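Local coordinates for cystathionine beta-lyase family protein, YNBB B.subtilis ortholog (Clostridium acetobutylicum, PDB 3HVY) that is probably a pyridoxal-phosphate-dependent lyase of the cystathionine beta-lyase and methionine gamma-lyase kind, named for a putative role in aluminium resistance, at residues D236-S241 with G254-G259; T89-V94 with G259-V264; M120-M125 with I180-S185. All coordinates share one frame; numbering follows the deposited sequence.

Interaction 1 (D236-S241 with G254-G259); sequences DIIAGS and GGYIAG
The ring of Tyr-256 lies over the backbone of Gly-240. One face carries Gly-240 N, 3.6 Å above the ring plane and over its centre, with the carbonyl carbon of Ala-239 offset toward the rim. At the edge, in plane, sits Ile-238 CD1, 4.0 Å from Tyr-256 CE2. The ring of Phe-87 also meets the tyrosine, with the planes about 20° apart. The chi1 of Tyr-256 is 74°, which puts CG between the backbone N and the carbonyl carbon and lays the ring across the neighbouring strand. The absence of a side chain at Gly-240 lets the ring come close: Tyr-256 CE1 is 3.3 Å from Gly-240 CA. Tyr-256 OH is hydrogen-bonded to Glu-223 and Asn-219.

The side chains of Ile-238 and Ala-258 are on this same sheet face, and Ile-238 CG1 touches Ala-258 CB. On the other face Ile-237 CD1 presses on Ile-257 CG2 at 3.5 Å, a tight carbon pair. Helix 101-111 covers these isoleucines.

Two hydrogen-bonded pairs, Ile-238 with Ala-258 and Gly-240 with Tyr-256, join the backbones. The shortest bond runs from Ile-238 N to Ala-258 O, 2.7 Å. CA-H...O contacts fill in between, as from Ile-237 CA to Ala-258 O. At one end a water bridges Ser-241 OG and Gly-254 O.

This is an antiparallel pair of adjacent strands inside the mixed seven-stranded sheet characteristic of the large domain of fold-type I PLP enzymes. The short connection between the strands carries Lys-244, which holds the cofactor as a Schiff base.

Interaction 2 (T89-V94 with G259-V264); sequences TESAFV and GKEEYV
Ser-91 and Gly-259 form an antiparallel hydrogen-bonded pair. Ser-91 N donates to Gly-259 O at 2.9 Å, and Gly-259 N donates to Ser-91 O at 3.0 Å. Ser-91 O is gripped twice, because Thr-89 OG1 also donates to it at 2.7 Å. The two donors arrive from opposite faces of the carbonyl plane.

A side chain also bonds to the start of the helix. Glu-90 CG is anti to the carbonyl carbon (chi1 -68°), and the chain runs extended from there to the first turn of helix 261-271. Glu-90 OE1 accepts from Glu-261 N at 2.8 Å, on the anti side and 16° out of the carboxylate plane. A water donates to the same OE1 and accepts from Glu-262 N. Lys-260 is the N-cap residue, and helix 261-271 begins directly after strand 255-259, a strand-to-helix turn at the edge of the large-domain sheet. The carboxylate thus lies at the helix N-terminus, where the helix dipole probably helps to stabilise its negative charge.

Charge is a looser matter. Glu-90 OE2 and Lys-260 NZ are 4.4 Å apart, beyond a salt bridge.

Van der Waals packing makes up the rest. Ser-91 OG is pressed close against Glu-261 CA and CB, 3.1 Å from CB. Val-264 turns toward the strand: its CG1 meets Phe-93 CB at 3.7 Å, while CG2 lies by Ser-91 O. Thr-89 CG2 sits over Gly-259, 3.7 Å from its CA.

Interaction 3 (M120-M125 with I180-S185); sequences MSICGM and IHIQRS
Ile-122 reaches across to two isoleucines of strand 177-183. Its CB bears two branches. CG2 comes near Ile-180 CG2. CG1, held between the backbone N and the carbonyl carbon (chi1 67°), runs past His-181 O and Ile-182 CG1. At the tip, CD1 touches Ile-180 CG2 and Ile-182 CG1, each at 3.8 Å. Helices 164-173 and 196-207 cover this apolar side. Selenomethionine Met-120 lies beside Ile-180, pointing the same way, with CE against CD1.

The strands are parallel here. His-181 N donates to Met-120 O at 2.8 Å, and Ile-122 N to His-181 O at 3.1 Å. A water joins that same His-181 O to Cys-123 N. Cys-123 SG rests on Ile-182 CG2 and takes a weak bond from Gln-183 N.

On the opposite face of the sheet, Ser-121 OG is hydrogen-bonded to His-181 ND1 at 2.7 Å, at the ring edge and in its plane. Either atom could be the donor. Ser-121 OG is also hydrogen-bonded to Tyr-152.

The contact therefore divides its chemistry between the two sheet faces. One packs largely hydrocarbon side chains against the two helices, while the other buries a polar serine-histidine pair whose bond would limit rotation of the imidazole.

How the interactions relate
All three contacts belong to one mixed sheet of seven strands. Interactions 1 and 2 are neighbours, with centres 8 Å apart, and share Gly-259. Strand 255-259 pairs with 237-241 on one side and with the outermost strand 91-95 on the other, then runs into helix 261-271. Ile-257 O of interaction 1 and Phe-93 N of interaction 2 are probably hydrogen-bonded. Interaction 3 lies further across the sheet, its centre about 15 Å from that of interaction 1 and 20 Å from that of interaction 2. Strand 214-218 separates 237-241 from 177-183. In sequence, 89-94 comes first and 259-264 last, so interaction 2 brackets the rest and brings distant parts of the chain into one domain.

Interaction 1 (D236-S241 with G254-G259)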
loop_
_atom_site.group_PDB
_atom_site.type_symbol
_atom_site.label_atom_id
_atom_site.label_comp_id
_atom_site.label_asym_id
_atom_site.label_seq_id
_atom_site.Cartn_x
_atom_site.Cartn_y
_atom_site.Cartn_z
ATOM N N ASP D 236 -2.839 16.439 -31.542
ATOM C CA ASP D 236 -2.795 14.993 -31.808
ATOM C C ASP D 236 -2.407 14.156 -30.604
ATOM O O ASP D 236 -2.766 13.005 -30.502
ATOM C CB ASP D 236 -1.804 14.703 -32.920
ATOM C CG ASP D 236 -2.265 15.252 -34.265
ATOM O OD1 ASP D 236 -3.422 15.005 -34.629
ATOM O OD2 ASP D 236 -1.464 15.938 -34.933
ATOM N N ILE D 237 -1.643 14.742 -29.703
ATOM C CA ILE D 237 -1.163 14.071 -28.555
ATOM C C ILE D 237 -0.741 15.108 -27.525
ATOM O O ILE D 237 -0.209 16.182 -27.850
ATOM C CB ILE D 237 -0.031 13.062 -28.920
ATOM C CG1 ILE D 237 0.418 12.265 -27.699
ATOM C CG2 ILE D 237 1.115 13.723 -29.695
ATOM C CD1 ILE D 237 1.433 11.099 -28.008
ATOM N N ILE D 238 -1.052 14.794 -26.277
ATOM C CA ILE D 238 -0.702 15.652 -25.133
ATOM C C ILE D 238 -0.096 14.775 -24.031
ATOM O O ILE D 238 -0.244 13.560 -24.062
ATOM C CB ILE D 238 -1.912 16.445 -24.594
ATOM C CG1 ILE D 238 -2.965 15.525 -23.951
ATOM C CG2 ILE D 238 -2.557 17.286 -25.695
ATOM C CD1 ILE D 238 -4.107 16.304 -23.269
ATOM N N ALA D 239 0.594 15.407 -23.077
ATOM C CA ALA D 239 1.221 14.717 -21.956
ATOM C C ALA D 239 1.243 15.628 -20.767
ATOM O O ALA D 239 1.269 16.886 -20.913
ATOM C CB ALA D 239 2.658 14.255 -22.275
ATOM N N GLY D 240 1.229 15.008 -19.589
ATOM C CA GLY D 240 1.248 15.740 -18.318
ATOM C C GLY D 240 1.592 14.892 -17.116
ATOM O O GLY D 240 1.805 13.698 -17.258
ATOM N N SER D 241 1.652 15.536 -15.943
ATOM C CA SER D 241 2.067 14.932 -14.672
ATOM C C SER D 241 0.877 14.772 -13.760
ATOM O O SER D 241 0.058 15.657 -13.658
ATOM C CB SER D 241 3.107 15.809 -13.955
ATOM O OG SER D 241 3.394 15.341 -12.636
ATOM N N GLY D 254 3.271 9.621 -11.085
ATOM C CA GLY D 254 2.742 9.198 -12.396
ATOM C C GLY D 254 2.527 10.300 -13.418
ATOM O O GLY D 254 2.882 11.462 -13.205
ATOM N N GLY D 255 1.976 9.899 -14.559
ATOM C CA GLY D 255 1.830 10.786 -15.708
ATOM C C GLY D 255 0.780 10.231 -16.660
ATOM O O GLY D 255 0.301 9.102 -16.484
ATOM N N TYR D 256 0.443 11.031 -17.674
ATOM C CA TYR D 256 -0.508 10.633 -18.666
ATOM C C TYR D 256 -0.038 11.070 -20.059
ATOM O O TYR D 256 0.728 12.028 -20.203
ATOM C CB TYR D 256 -1.909 11.165 -18.342
ATOM C CG TYR D 256 -2.089 12.659 -18.578
ATOM C CD1 TYR D 256 -1.818 13.576 -17.569
ATOM C CD2 TYR D 256 -2.519 13.141 -19.827
ATOM C CE1 TYR D 256 -1.947 14.942 -17.805
ATOM C CE2 TYR D 256 -2.641 14.512 -20.063
ATOM C CZ TYR D 256 -2.369 15.403 -19.040
ATOM O OH TYR D 256 -2.483 16.770 -19.212
ATOM N N ILE D 257 -0.472 10.297 -21.050
ATOM C CA ILE D 257 -0.361 10.621 -22.451
ATOM C C ILE D 257 -1.733 10.385 -23.056
ATOM O O ILE D 257 -2.378 9.410 -22.734
ATOM C CB ILE D 257 0.678 9.778 -23.175
ATOM C CG1 ILE D 257 2.034 10.018 -22.573
ATOM C CG2 ILE D 257 0.627 10.099 -24.754
ATOM C CD1 ILE D 257 3.177 9.206 -23.184
ATOM N N ALA D 258 -2.205 11.314 -23.879
ATOM C CA ALA D 258 -3.535 11.236 -24.470
ATOM C C ALA D 258 -3.504 11.780 -25.886
ATOM O O ALA D 258 -2.783 12.727 -26.207
ATOM C CB ALA D 258 -4.566 12.006 -23.663
ATOM N N GLY D 259 -4.330 11.186 -26.730
ATOM C CA GLY D 259 -4.384 11.574 -28.138
ATOM C C GLY D 259 -4.874 10.485 -29.074
ATOM O O GLY D 259 -5.616 9.575 -28.686
HETATM O O HOH W 1 4.648 12.879 -11.780
#

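Interaction 2 (T89-V94 with G259-V264)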
loop_
_atom_site.group_PDB
_atom_site.type_symbol
_atom_site.label_atom_id
_atom_site.label_comp_id
_atom_site.label_asym_id
_atom_site.label_seq_id
_atom_site.Cartn_x
_atom_site.Cartn_y
_atom_site.Cartn_z
ATOM N N THR D 89 -10.240 12.320 -26.869
ATOM C CA THR D 89 -9.212 11.688 -27.689
ATOM C C THR D 89 -9.609 10.234 -27.963
ATOM O O THR D 89 -10.471 9.677 -27.276
ATOM C CB THR D 89 -7.850 11.680 -26.969
ATOM O OG1 THR D 89 -7.918 10.888 -25.757
ATOM C CG2 THR D 89 -7.394 13.074 -26.695
ATOM N N GLU D 90 -9.008 9.632 -28.970
ATOM C CA GLU D 90 -9.202 8.194 -29.219
ATOM C C GLU D 90 -8.661 7.357 -28.061
ATOM O O GLU D 90 -9.274 6.393 -27.653
ATOM C CB GLU D 90 -8.466 7.755 -30.474
ATOM C CG GLU D 90 -9.049 8.324 -31.738
ATOM C CD GLU D 90 -8.193 8.041 -32.963
ATOM O OE1 GLU D 90 -7.071 7.502 -32.872
ATOM O OE2 GLU D 90 -8.679 8.355 -34.042
ATOM N N SER D 91 -7.513 7.739 -27.521
ATOM C CA SER D 91 -6.859 6.955 -26.487
ATOM C C SER D 91 -6.193 7.785 -25.424
ATOM O O SER D 91 -5.980 9.000 -25.572
ATOM C CB SER D 91 -5.743 6.077 -27.088
ATOM O OG SER D 91 -6.179 5.463 -28.242
ATOM N N ALA D 92 -5.801 7.076 -24.368
ATOM C CA ALA D 92 -5.070 7.662 -23.258
ATOM C C ALA D 92 -4.343 6.534 -22.583
ATOM O O ALA D 92 -4.720 5.351 -22.722
ATOM C CB ALA D 92 -5.965 8.441 -22.259
ATOM N N PHE D 93 -3.312 6.924 -21.849
ATOM C CA PHE D 93 -2.347 6.037 -21.207
ATOM C C PHE D 93 -1.888 6.753 -19.940
ATOM O O PHE D 93 -1.094 7.711 -19.994
ATOM C CB PHE D 93 -1.201 5.771 -22.163
ATOM C CG PHE D 93 -0.091 4.911 -21.600
ATOM C CD1 PHE D 93 -0.247 3.535 -21.435
ATOM C CD2 PHE D 93 1.108 5.477 -21.253
ATOM C CE1 PHE D 93 0.763 2.759 -20.976
ATOM C CE2 PHE D 93 2.119 4.681 -20.750
ATOM C CZ PHE D 93 1.947 3.309 -20.645
ATOM N N VAL D 94 -2.444 6.300 -18.823
ATOM C CA VAL D 94 -2.248 6.868 -17.522
ATOM C C VAL D 94 -1.619 5.797 -16.642
ATOM O O VAL D 94 -2.147 4.661 -16.513
ATOM C CB VAL D 94 -3.604 7.285 -16.903
ATOM C CG1 VAL D 94 -3.366 8.062 -15.583
ATOM C CG2 VAL D 94 -4.472 8.044 -17.911
ATOM N N GLY D 259 -4.330 11.186 -26.730
ATOM C CA GLY D 259 -4.384 11.574 -28.138
ATOM C C GLY D 259 -4.874 10.485 -29.074
ATOM O O GLY D 259 -5.616 9.575 -28.686
ATOM N N LYS D 260 -4.460 10.586 -30.329
ATOM C CA LYS D 260 -4.773 9.601 -31.319
ATOM C C LYS D 260 -4.178 8.280 -30.919
ATOM O O LYS D 260 -3.067 8.236 -30.449
ATOM C CB LYS D 260 -4.255 10.056 -32.712
ATOM C CG LYS D 260 -4.974 11.354 -33.114
ATOM C CD LYS D 260 -5.310 11.511 -34.532
ATOM C CE LYS D 260 -6.153 12.792 -34.754
ATOM N NZ LYS D 260 -7.643 12.556 -34.830
ATOM N N GLU D 261 -4.914 7.200 -31.150
ATOM C CA GLU D 261 -4.449 5.871 -30.802
ATOM C C GLU D 261 -3.073 5.556 -31.401
ATOM O O GLU D 261 -2.239 5.002 -30.740
ATOM C CB GLU D 261 -5.465 4.824 -31.207
ATOM C CG GLU D 261 -5.151 3.375 -30.784
ATOM C CD GLU D 261 -4.199 2.656 -31.748
ATOM O OE1 GLU D 261 -4.310 2.871 -32.985
ATOM O OE2 GLU D 261 -3.345 1.856 -31.267
ATOM N N GLU D 262 -2.845 5.923 -32.633
ATOM C CA GLU D 262 -1.573 5.639 -33.260
ATOM C C GLU D 262 -0.437 6.240 -32.448
ATOM O O GLU D 262 0.530 5.573 -32.205
ATOM C CB GLU D 262 -1.593 6.155 -34.706
ATOM C CG GLU D 262 -0.267 6.172 -35.419
ATOM C CD GLU D 262 -0.364 6.718 -36.860
ATOM O OE1 GLU D 262 -1.442 7.226 -37.267
ATOM O OE2 GLU D 262 0.665 6.664 -37.576
ATOM N N TYR D 263 -0.557 7.502 -32.024
ATOM C CA TYR D 263 0.543 8.190 -31.360
ATOM C C TYR D 263 0.687 7.807 -29.881
ATOM O O TYR D 263 1.817 7.690 -29.361
ATOM C CB TYR D 263 0.395 9.702 -31.539
ATOM C CG TYR D 263 0.164 10.097 -32.986
ATOM C CD1 TYR D 263 0.898 9.507 -34.011
ATOM C CD2 TYR D 263 -0.771 11.061 -33.331
ATOM C CE1 TYR D 263 0.700 9.867 -35.348
ATOM C CE2 TYR D 263 -0.960 11.460 -34.664
ATOM C CZ TYR D 263 -0.229 10.858 -35.675
ATOM O OH TYR D 263 -0.424 11.215 -37.040
ATOM N N VAL D 264 -0.433 7.501 -29.226
ATOM C CA VAL D 264 -0.384 7.063 -27.837
ATOM C C VAL D 264 0.254 5.692 -27.829
ATOM O O VAL D 264 1.161 5.429 -27.030
ATOM C CB VAL D 264 -1.791 7.026 -27.192
ATOM C CG1 VAL D 264 -1.713 6.443 -25.772
ATOM C CG2 VAL D 264 -2.373 8.455 -27.170
HETATM O O HOH W 2 -5.146 6.788 -34.521
#

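Interaction 3 (M120-M125 with I180-S185)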
loop_
_atom_site.group_PDB
_atom_site.type_symbol
_atom_site.label_atom_id
_atom_site.label_comp_id
_atom_site.label_asym_id
_atom_site.label_seq_id
_atom_site.Cartn_x
_atom_site.Cartn_y
_atom_site.Cartn_z
HETATM N N MSE D 120 10.159 19.975 -34.110
HETATM C CA MSE D 120 10.230 21.424 -34.133
HETATM C C MSE D 120 9.429 22.027 -33.020
HETATM O O MSE D 120 8.212 21.783 -32.912
HETATM C CB MSE D 120 9.795 21.993 -35.496
HETATM C CG MSE D 120 9.895 23.562 -35.580
HETATM SE SE MSE D 120 9.593 24.319 -37.329
HETATM C CE MSE D 120 7.739 23.727 -37.519
ATOM N N SER D 121 10.125 22.767 -32.161
ATOM C CA SER D 121 9.499 23.482 -31.059
ATOM C C SER D 121 9.115 24.871 -31.589
ATOM O O SER D 121 9.938 25.559 -32.205
ATOM C CB SER D 121 10.442 23.637 -29.859
ATOM O OG SER D 121 10.623 22.414 -29.190
ATOM N N ILE D 122 7.885 25.284 -31.349
ATOM C CA ILE D 122 7.433 26.545 -31.897
ATOM C C ILE D 122 7.156 27.693 -30.897
ATOM O O ILE D 122 6.849 28.810 -31.328
ATOM C CB ILE D 122 6.293 26.375 -32.893
ATOM C CG1 ILE D 122 5.025 25.876 -32.189
ATOM C CG2 ILE D 122 6.736 25.471 -34.090
ATOM C CD1 ILE D 122 3.738 25.965 -33.085
ATOM N N CYS D 123 7.353 27.441 -29.606
ATOM C CA CYS D 123 7.175 28.432 -28.573
ATOM C C CYS D 123 8.515 28.862 -27.972
ATOM O O CYS D 123 8.598 29.094 -26.775
ATOM C CB CYS D 123 6.320 27.846 -27.456
ATOM S SG CYS D 123 4.754 27.241 -28.004
ATOM N N GLY D 124 9.569 28.950 -28.774
ATOM C CA GLY D 124 10.886 29.276 -28.231
ATOM C C GLY D 124 11.519 28.117 -27.456
ATOM O O GLY D 124 11.165 26.963 -27.647
HETATM N N MSE D 125 12.497 28.439 -26.616
HETATM C CA MSE D 125 13.251 27.461 -25.809
HETATM C C MSE D 125 12.338 26.632 -24.896
HETATM O O MSE D 125 11.480 27.166 -24.189
HETATM C CB MSE D 125 14.302 28.186 -24.961
HETATM C CG MSE D 125 15.456 27.296 -24.377
HETATM SE SE MSE D 125 16.483 26.412 -25.764
HETATM C CE MSE D 125 16.813 27.902 -26.986
ATOM N N ILE D 180 5.526 18.711 -34.275
ATOM C CA ILE D 180 5.566 20.070 -33.775
ATOM C C ILE D 180 5.215 19.995 -32.283
ATOM O O ILE D 180 4.195 19.377 -31.874
ATOM C CB ILE D 180 4.573 20.960 -34.546
ATOM C CG1 ILE D 180 5.160 21.284 -35.935
ATOM C CG2 ILE D 180 4.205 22.230 -33.778
ATOM C CD1 ILE D 180 4.298 22.163 -36.767
ATOM N N HIS D 181 6.084 20.612 -31.505
ATOM C CA HIS D 181 5.982 20.683 -30.063
ATOM C C HIS D 181 5.546 22.079 -29.605
ATOM O O HIS D 181 6.197 23.074 -29.924
ATOM C CB HIS D 181 7.334 20.270 -29.485
ATOM C CG HIS D 181 7.554 20.702 -28.065
ATOM N ND1 HIS D 181 8.545 21.589 -27.719
ATOM C CD2 HIS D 181 6.900 20.399 -26.922
ATOM C CE1 HIS D 181 8.499 21.798 -26.412
ATOM N NE2 HIS D 181 7.486 21.114 -25.912
ATOM N N ILE D 182 4.389 22.136 -28.940
ATOM C CA ILE D 182 3.865 23.362 -28.343
ATOM C C ILE D 182 3.938 23.163 -26.820
ATOM O O ILE D 182 3.521 22.148 -26.308
ATOM C CB ILE D 182 2.417 23.624 -28.759
ATOM C CG1 ILE D 182 2.340 23.763 -30.296
ATOM C CG2 ILE D 182 1.827 24.857 -28.018
ATOM C CD1 ILE D 182 0.916 23.935 -30.877
ATOM N N GLN D 183 4.502 24.123 -26.114
ATOM C CA GLN D 183 4.444 24.143 -24.623
ATOM C C GLN D 183 3.316 25.124 -24.184
ATOM O O GLN D 183 3.368 26.316 -24.480
ATOM C CB GLN D 183 5.787 24.612 -24.120
ATOM C CG GLN D 183 5.975 24.537 -22.634
ATOM C CD GLN D 183 7.405 24.830 -22.244
ATOM O OE1 GLN D 183 8.342 24.175 -22.730
ATOM N NE2 GLN D 183 7.595 25.812 -21.344
ATOM N N ARG D 184 2.305 24.624 -23.486
ATOM C CA ARG D 184 1.186 25.462 -23.049
ATOM C C ARG D 184 1.606 26.457 -21.957
ATOM O O ARG D 184 1.385 27.665 -22.074
ATOM C CB ARG D 184 0.044 24.572 -22.569
ATOM C CG ARG D 184 -1.158 25.317 -22.039
ATOM C CD ARG D 184 -2.314 24.314 -21.753
ATOM N NE ARG D 184 -3.459 24.998 -21.208
ATOM C CZ ARG D 184 -4.597 24.395 -20.858
ATOM N NH1 ARG D 184 -4.745 23.077 -20.986
ATOM N NH2 ARG D 184 -5.573 25.112 -20.354
ATOM N N SER D 185 2.218 25.937 -20.894
ATOM C CA SER D 185 2.685 26.761 -19.782
ATOM C C SER D 185 4.079 27.361 -20.042
ATOM O O SER D 185 5.008 26.651 -20.417
ATOM C CB SER D 185 2.696 25.908 -18.506
ATOM O OG SER D 185 3.047 26.670 -17.384
HETATM O O HOH W 3 7.380 24.812 -27.985
HETATM O O HOH W 4 10.261 27.402 -21.633
#